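Long-range contact in D-ribulose-5-phosphate 3-epimerase, putative (Plasmodium falciparum, PDB 1TQX), which probably interconverts D-ribulose 5-phosphate and D-xylulose 5-phosphate, as a TIM-barrel epimerase that binds one divalent metal ion per subunit: residues R111-P123 and N137-P149. Residues are numbered along the deposited sequence; the frame is centred on the assembly and turned at random.
Sequences RDNNLWCGISIKP and NLINTVLVMTVEP
R111, its chain bent at chi2 and chi3, reaches the turn leading into strand 141-145. CB leads to CG, 3.7 Å from L138 O; CD lies near the same oxygen and the amide of N140; NE makes a weak hydrogen bond back to L115 O. At the tip, NH1 donates to L138 O (2.9 Å), from above the carbonyl plane, while the end of the N140 amide stands over one face of the guanidinium, the planes 67° apart, with CZ beneath it and NH2 alongside. That amide also stacks almost flat on the indole of W116, 10° from parallel. C117 O then takes the backbone N of N140 at 2.8 Å and, weakly, that of T141, and starts the parallel ladder, continued from I119 N to T141 O and from L143 N to I119 O. L143 O is gripped twice, from opposite faces of its plane, by I121 N and by S120 OG (2.9 Å), which stands anti to the backbone N (chi1 -176°). I119 CG2 packs against both I139 CG2 (4.0 Å) and V142 CG2. At the strand ends a water donates to I121 O and M145 O; just beyond, K122 CD meets P149 CG at 3.5 Å. With helix 131-134 between them, strands 116-121 and 141-145 form a beta-alpha-beta unit of the TIM barrel; L143 points inward, beside zinc ligands H70 and D179.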
loop_
_atom_site.group_PDB
_atom_site.type_symbol
_atom_site.label_atom_id
_atom_site.label_comp_id
_atom_site.label_asym_id
_atom_site.label_seq_id
_atom_site.Cartn_x
_atom_site.Cartn_y
_atom_site.Cartn_z
ATOM N N ARG A 111 -14.273 -7.873 1.516
ATOM C CA ARG A 111 -14.204 -9.090 0.706
ATOM C C ARG A 111 -15.563 -9.374 0.049
ATOM O O ARG A 111 -15.619 -9.875 -1.073
ATOM C CB ARG A 111 -13.770 -10.304 1.548
ATOM C CG ARG A 111 -12.400 -10.185 2.232
ATOM C CD ARG A 111 -11.288 -9.708 1.289
ATOM N NE ARG A 111 -10.998 -10.622 0.186
ATOM C CZ ARG A 111 -10.300 -11.751 0.294
ATOM N NH1 ARG A 111 -9.802 -12.135 1.464
ATOM N NH2 ARG A 111 -10.082 -12.494 -0.785
ATOM N N ASP A 112 -16.656 -9.049 0.737
ATOM C CA ASP A 112 -17.986 -9.269 0.165
ATOM C C ASP A 112 -18.306 -8.300 -0.977
ATOM O O ASP A 112 -19.352 -8.415 -1.620
ATOM C CB ASP A 112 -19.079 -9.182 1.238
ATOM C CG ASP A 112 -19.173 -10.446 2.078
ATOM O OD1 ASP A 112 -18.575 -11.472 1.682
ATOM O OD2 ASP A 112 -19.852 -10.417 3.127
ATOM N N ASN A 113 -17.413 -7.341 -1.214
ATOM C CA ASN A 113 -17.572 -6.393 -2.318
ATOM C C ASN A 113 -16.642 -6.853 -3.441
ATOM O O ASN A 113 -16.399 -6.122 -4.403
ATOM C CB ASN A 113 -17.190 -4.967 -1.884
ATOM C CG ASN A 113 -18.346 -4.216 -1.240
ATOM O OD1 ASN A 113 -19.112 -3.529 -1.919
ATOM N ND2 ASN A 113 -18.478 -4.349 0.073
ATOM N N ASN A 114 -16.135 -8.076 -3.308
ATOM C CA ASN A 114 -15.216 -8.672 -4.281
ATOM C C ASN A 114 -13.963 -7.827 -4.463
ATOM O O ASN A 114 -13.495 -7.599 -5.582
ATOM C CB ASN A 114 -15.915 -8.881 -5.628
ATOM C CG ASN A 114 -17.059 -9.867 -5.534
ATOM O OD1 ASN A 114 -16.923 -10.929 -4.927
ATOM N ND2 ASN A 114 -18.195 -9.525 -6.135
ATOM N N LEU A 115 -13.426 -7.366 -3.340
ATOM C CA LEU A 115 -12.223 -6.547 -3.336
ATOM C C LEU A 115 -11.185 -7.201 -2.443
ATOM O O LEU A 115 -11.532 -7.933 -1.526
ATOM C CB LEU A 115 -12.539 -5.156 -2.772
ATOM C CG LEU A 115 -13.519 -4.259 -3.532
ATOM C CD1 LEU A 115 -13.997 -3.125 -2.625
ATOM C CD2 LEU A 115 -12.835 -3.716 -4.762
ATOM N N TRP A 116 -9.912 -6.943 -2.717
ATOM C CA TRP A 116 -8.851 -7.461 -1.862
ATOM C C TRP A 116 -8.895 -6.567 -0.627
ATOM O O TRP A 116 -9.283 -5.399 -0.722
ATOM C CB TRP A 116 -7.492 -7.310 -2.542
ATOM C CG TRP A 116 -7.080 -8.485 -3.375
ATOM C CD1 TRP A 116 -7.898 -9.357 -4.029
ATOM C CD2 TRP A 116 -5.737 -8.896 -3.664
ATOM N NE1 TRP A 116 -7.149 -10.291 -4.709
ATOM C CE2 TRP A 116 -5.820 -10.029 -4.502
ATOM C CE3 TRP A 116 -4.472 -8.415 -3.296
ATOM C CZ2 TRP A 116 -4.681 -10.692 -4.983
ATOM C CZ3 TRP A 116 -3.337 -9.073 -3.773
ATOM C CH2 TRP A 116 -3.452 -10.201 -4.608
ATOM N N CYS A 117 -8.516 -7.102 0.529
ATOM C CA CYS A 117 -8.509 -6.305 1.749
ATOM C C CYS A 117 -7.116 -6.236 2.358
ATOM O O CYS A 117 -6.453 -7.256 2.560
ATOM C CB CYS A 117 -9.481 -6.870 2.793
ATOM S SG CYS A 117 -9.411 -5.996 4.401
ATOM N N GLY A 118 -6.674 -5.017 2.628
ATOM C CA GLY A 118 -5.379 -4.834 3.239
ATOM C C GLY A 118 -5.560 -4.154 4.582
ATOM O O GLY A 118 -6.566 -3.482 4.815
ATOM N N ILE A 119 -4.607 -4.352 5.482
ATOM C CA ILE A 119 -4.668 -3.696 6.779
ATOM C C ILE A 119 -3.270 -3.144 7.029
ATOM O O ILE A 119 -2.270 -3.818 6.770
ATOM C CB ILE A 119 -5.095 -4.668 7.917
ATOM C CG1 ILE A 119 -5.405 -3.862 9.183
ATOM C CG2 ILE A 119 -3.995 -5.691 8.202
ATOM C CD1 ILE A 119 -6.062 -4.675 10.294
ATOM N N SER A 120 -3.203 -1.907 7.506
ATOM C CA SER A 120 -1.920 -1.273 7.752
ATOM C C SER A 120 -1.675 -0.937 9.220
ATOM O O SER A 120 -2.616 -0.715 9.988
ATOM C CB SER A 120 -1.809 0.004 6.908
ATOM O OG SER A 120 -0.536 0.616 7.055
ATOM N N ILE A 121 -0.397 -0.923 9.594
ATOM C CA ILE A 121 0.030 -0.581 10.945
ATOM C C ILE A 121 1.134 0.471 10.869
ATOM O O ILE A 121 2.035 0.380 10.032
ATOM C CB ILE A 121 0.579 -1.808 11.730
ATOM C CG1 ILE A 121 1.565 -2.593 10.860
ATOM C CG2 ILE A 121 -0.570 -2.672 12.229
ATOM C CD1 ILE A 121 2.228 -3.757 11.580
ATOM N N LYS A 122 1.054 1.468 11.745
ATOM C CA LYS A 122 2.044 2.533 11.790
ATOM C C LYS A 122 3.302 2.055 12.529
ATOM O O LYS A 122 3.279 1.036 13.220
ATOM C CB LYS A 122 1.436 3.772 12.458
ATOM C CG LYS A 122 0.227 4.315 11.695
ATOM C CD LYS A 122 -0.181 5.720 12.125
ATOM C CE LYS A 122 -0.799 5.749 13.510
ATOM N NZ LYS A 122 -1.193 7.136 13.919
ATOM N N PRO A 123 4.417 2.786 12.387
ATOM C CA PRO A 123 5.682 2.426 13.036
ATOM C C PRO A 123 5.619 1.981 14.497
ATOM O O PRO A 123 6.217 0.973 14.863
ATOM C CB PRO A 123 6.526 3.682 12.849
ATOM C CG PRO A 123 6.058 4.180 11.505
ATOM C CD PRO A 123 4.560 4.041 11.623
ATOM N N ASN A 137 -7.704 -15.356 7.645
ATOM C CA ASN A 137 -7.445 -15.464 6.209
ATOM C C ASN A 137 -8.208 -14.442 5.364
ATOM O O ASN A 137 -8.224 -14.535 4.138
ATOM C CB ASN A 137 -7.773 -16.874 5.711
ATOM C CG ASN A 137 -6.884 -17.928 6.327
ATOM O OD1 ASN A 137 -5.660 -17.859 6.218
ATOM N ND2 ASN A 137 -7.493 -18.914 6.978
ATOM N N LEU A 138 -8.833 -13.471 6.019
ATOM C CA LEU A 138 -9.594 -12.441 5.318
ATOM C C LEU A 138 -8.708 -11.341 4.733
ATOM O O LEU A 138 -9.135 -10.602 3.841
ATOM C CB LEU A 138 -10.602 -11.801 6.274
ATOM C CG LEU A 138 -11.778 -12.664 6.727
ATOM C CD1 LEU A 138 -12.457 -12.026 7.923
ATOM C CD2 LEU A 138 -12.748 -12.834 5.567
ATOM N N ILE A 139 -7.483 -11.237 5.238
ATOM C CA ILE A 139 -6.548 -10.206 4.794
ATOM C C ILE A 139 -5.623 -10.661 3.673
ATOM O O ILE A 139 -4.882 -11.628 3.819
ATOM C CB ILE A 139 -5.676 -9.710 5.974
ATOM C CG1 ILE A 139 -6.567 -9.265 7.141
ATOM C CG2 ILE A 139 -4.780 -8.565 5.522
ATOM C CD1 ILE A 139 -7.548 -8.161 6.800
ATOM N N ASN A 140 -5.666 -9.946 2.554
ATOM C CA ASN A 140 -4.822 -10.259 1.406
ATOM C C ASN A 140 -3.434 -9.633 1.542
ATOM O O ASN A 140 -2.442 -10.197 1.074
ATOM C CB ASN A 140 -5.457 -9.723 0.121
ATOM C CG ASN A 140 -6.771 -10.402 -0.215
ATOM O OD1 ASN A 140 -6.791 -11.502 -0.770
ATOM N ND2 ASN A 140 -7.874 -9.751 0.126
ATOM N N THR A 141 -3.372 -8.471 2.185
ATOM C CA THR A 141 -2.116 -7.741 2.322
ATOM C C THR A 141 -1.983 -6.995 3.645
ATOM O O THR A 141 -2.960 -6.446 4.160
ATOM C CB THR A 141 -1.995 -6.652 1.223
ATOM O OG1 THR A 141 -2.223 -7.226 -0.070
ATOM C CG2 THR A 141 -0.609 -5.999 1.266
ATOM N N VAL A 142 -0.770 -6.976 4.187
ATOM C CA VAL A 142 -0.484 -6.220 5.397
ATOM C C VAL A 142 0.502 -5.152 4.932
ATOM O O VAL A 142 1.542 -5.472 4.358
ATOM C CB VAL A 142 0.183 -7.061 6.503
ATOM C CG1 VAL A 142 0.631 -6.145 7.640
ATOM C CG2 VAL A 142 -0.803 -8.084 7.045
ATOM N N LEU A 143 0.153 -3.890 5.151
ATOM C CA LEU A 143 1.007 -2.781 4.745
ATOM C C LEU A 143 1.791 -2.291 5.961
ATOM O O LEU A 143 1.234 -1.645 6.850
ATOM C CB LEU A 143 0.140 -1.644 4.174
ATOM C CG LEU A 143 0.785 -0.470 3.420
ATOM C CD1 LEU A 143 -0.328 0.427 2.872
ATOM C CD2 LEU A 143 1.695 0.325 4.332
ATOM N N VAL A 144 3.079 -2.621 5.996
ATOM C CA VAL A 144 3.960 -2.219 7.083
ATOM C C VAL A 144 4.532 -0.841 6.752
ATOM O O VAL A 144 5.354 -0.712 5.845
ATOM C CB VAL A 144 5.136 -3.227 7.258
ATOM C CG1 VAL A 144 6.114 -2.722 8.313
ATOM C CG2 VAL A 144 4.597 -4.599 7.647
ATOM N N MET A 145 4.080 0.190 7.462
ATOM C CA MET A 145 4.594 1.536 7.222
ATOM C C MET A 145 6.052 1.558 7.661
ATOM O O MET A 145 6.373 1.134 8.775
ATOM C CB MET A 145 3.824 2.583 8.035
ATOM C CG MET A 145 2.394 2.848 7.581
ATOM S SD MET A 145 2.272 3.392 5.857
ATOM C CE MET A 145 3.239 4.887 5.867
ATOM N N THR A 146 6.931 2.040 6.790
ATOM C CA THR A 146 8.347 2.129 7.132
ATOM C C THR A 146 8.710 3.586 7.403
ATOM O O THR A 146 9.886 3.955 7.472
ATOM C CB THR A 146 9.240 1.540 6.020
ATOM O OG1 THR A 146 8.811 2.020 4.740
ATOM C CG2 THR A 146 9.164 0.014 6.041
ATOM N N VAL A 147 7.673 4.404 7.564
ATOM C CA VAL A 147 7.815 5.817 7.872
ATOM C C VAL A 147 6.526 6.282 8.553
ATOM O O VAL A 147 5.502 5.606 8.464
ATOM C CB VAL A 147 8.049 6.654 6.591
ATOM C CG1 VAL A 147 6.728 6.892 5.851
ATOM C CG2 VAL A 147 8.696 7.956 6.953
ATOM N N GLU A 148 6.582 7.415 9.255
ATOM C CA GLU A 148 5.396 7.965 9.917
ATOM C C GLU A 148 4.490 8.460 8.781
ATOM O O GLU A 148 4.830 9.405 8.072
ATOM C CB GLU A 148 5.806 9.126 10.830
ATOM C CG GLU A 148 6.811 8.729 11.913
ATOM C CD GLU A 148 7.632 9.900 12.440
ATOM O OE1 GLU A 148 7.040 10.879 12.949
ATOM O OE2 GLU A 148 8.880 9.841 12.344
ATOM N N PRO A 149 3.316 7.834 8.604
ATOM C CA PRO A 149 2.385 8.219 7.536
ATOM C C PRO A 149 1.895 9.661 7.506
ATOM O O PRO A 149 1.692 10.286 8.545
ATOM C CB PRO A 149 1.240 7.220 7.704
ATOM C CG PRO A 149 1.223 6.988 9.174
ATOM C CD PRO A 149 2.696 6.850 9.508
HETATM O O HOH W 1 4.904 -0.371 10.678
#